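Local coordinates for protein DNA-directed RNA polymerase subunit E'' (Methanocaldococcus jannaschii, PDB 3LPE) that stimulates transcription elongation as the small zinc-binding partner of Spt5, with which it forms a heterodimer, at residues B[33-36]-B[37-40]. Sequence-based numbering, arbitrary orientation.
Sequences VINP and EKSE
Asn35 turns its OD1 toward the backbone N of Lys38 in two overlapping beta turns. They link strand 23-33 to helix 40-44, away from the zinc site. Lys38 N gives a hydrogen bond to Asn35 OD1 (3.1 Å). It reaches the oxygen from above the carbonyl plane, 67° out of it. The amide arrives there because Asn35 CG stands opposite the backbone N (chi1 -175°), which turns it beside the carbonyl carbon. At the other end of the amide, Asn35 ND2 rests on aliphatic Lys38 CD at 3.6 Å. The lysine chain then runs on extended, away from the turn. Glu37 bends at chi2 (74°) and lies alongside the Pro36 ring, with Glu37 OE2 3.5 Å from Pro36 CD. Glu37 OE2 also comes 3.1 Å from Asn35 OD1; both are acceptors, so this is not a hydrogen bond. An alanine at Asn35 is likely to cost Lys38 N its side-chain acceptor, leaving weak backbone bonding to close the turn. Ser39 is the N-cap of helix 40-44: its OG bonds to Ala42 N and to Glu56 of the neighbouring NusG-like chain. Ser39 N makes a weak bond to Asn35 O at 2.9 Å, while Ser39 CB lies 3.3 Å from that same oxygen.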
loop_
_atom_site.group_PDB
_atom_site.type_symbol
_atom_site.label_atom_id
_atom_site.label_comp_id
_atom_site.label_asym_id
_atom_site.label_seq_id
_atom_site.Cartn_x
_atom_site.Cartn_y
_atom_site.Cartn_z
ATOM N N VAL B 33 -2.250 0.907 -4.571
ATOM C CA VAL B 33 -3.517 1.577 -4.753
ATOM C C VAL B 33 -4.476 0.683 -5.522
ATOM O O VAL B 33 -4.278 0.401 -6.706
ATOM C CB VAL B 33 -3.335 2.908 -5.495
ATOM C CG1 VAL B 33 -4.692 3.602 -5.673
ATOM C CG2 VAL B 33 -2.352 3.772 -4.709
ATOM N N ILE B 34 -5.525 0.244 -4.849
ATOM C CA ILE B 34 -6.495 -0.636 -5.471
ATOM C C ILE B 34 -7.606 0.191 -6.128
ATOM O O ILE B 34 -8.056 -0.114 -7.227
ATOM C CB ILE B 34 -7.090 -1.593 -4.427
ATOM C CG1 ILE B 34 -5.968 -2.458 -3.817
ATOM C CG2 ILE B 34 -8.131 -2.479 -5.053
ATOM C CD1 ILE B 34 -6.411 -3.274 -2.634
ATOM N N ASN B 35 -8.037 1.242 -5.445
ATOM C CA ASN B 35 -9.089 2.124 -5.957
ATOM C C ASN B 35 -8.713 3.587 -5.781
ATOM O O ASN B 35 -8.976 4.182 -4.737
ATOM C CB ASN B 35 -10.437 1.838 -5.286
ATOM C CG ASN B 35 -11.585 2.660 -5.895
ATOM O OD1 ASN B 35 -11.357 3.693 -6.518
ATOM N ND2 ASN B 35 -12.814 2.192 -5.719
ATOM N N PRO B 36 -8.108 4.180 -6.823
ATOM C CA PRO B 36 -7.590 5.551 -6.786
ATOM C C PRO B 36 -8.711 6.534 -6.492
ATOM O O PRO B 36 -8.532 7.479 -5.713
ATOM C CB PRO B 36 -7.052 5.779 -8.208
ATOM C CG PRO B 36 -6.990 4.454 -8.845
ATOM C CD PRO B 36 -7.976 3.566 -8.153
ATOM N N GLU B 37 -9.866 6.301 -7.099
ATOM C CA GLU B 37 -10.989 7.219 -6.941
ATOM C C GLU B 37 -11.445 7.325 -5.487
ATOM O O GLU B 37 -11.854 8.393 -5.029
ATOM C CB GLU B 37 -12.163 6.800 -7.832
ATOM C CG GLU B 37 -11.913 6.981 -9.336
ATOM C CD GLU B 37 -10.969 5.929 -9.929
ATOM O OE1 GLU B 37 -10.248 6.256 -10.895
ATOM O OE2 GLU B 37 -10.948 4.779 -9.435
ATOM N N LYS B 38 -11.379 6.219 -4.756
ATOM C CA LYS B 38 -11.888 6.214 -3.394
ATOM C C LYS B 38 -10.806 6.299 -2.326
ATOM O O LYS B 38 -11.119 6.396 -1.150
ATOM C CB LYS B 38 -12.745 4.974 -3.141
ATOM C CG LYS B 38 -14.148 5.046 -3.717
ATOM C CD LYS B 38 -14.936 3.795 -3.335
ATOM C CE LYS B 38 -16.399 3.860 -3.762
ATOM N NZ LYS B 38 -17.122 2.599 -3.402
ATOM N N SER B 39 -9.542 6.241 -2.728
ATOM C CA SER B 39 -8.448 6.270 -1.758
ATOM C C SER B 39 -7.972 7.694 -1.419
ATOM O O SER B 39 -7.454 8.412 -2.275
ATOM C CB SER B 39 -7.280 5.404 -2.245
ATOM O OG SER B 39 -6.147 5.599 -1.442
ATOM N N GLU B 40 -8.127 8.079 -0.154
ATOM C CA GLU B 40 -7.609 9.349 0.323
ATOM C C GLU B 40 -6.079 9.320 0.335
ATOM O O GLU B 40 -5.441 10.308 -0.014
ATOM C CB GLU B 40 -8.206 9.702 1.703
ATOM C CG GLU B 40 -7.816 11.091 2.230
ATOM C CD GLU B 40 -8.568 11.527 3.497
ATOM O OE1 GLU B 40 -8.767 10.699 4.424
ATOM O OE2 GLU B 40 -8.940 12.723 3.571
#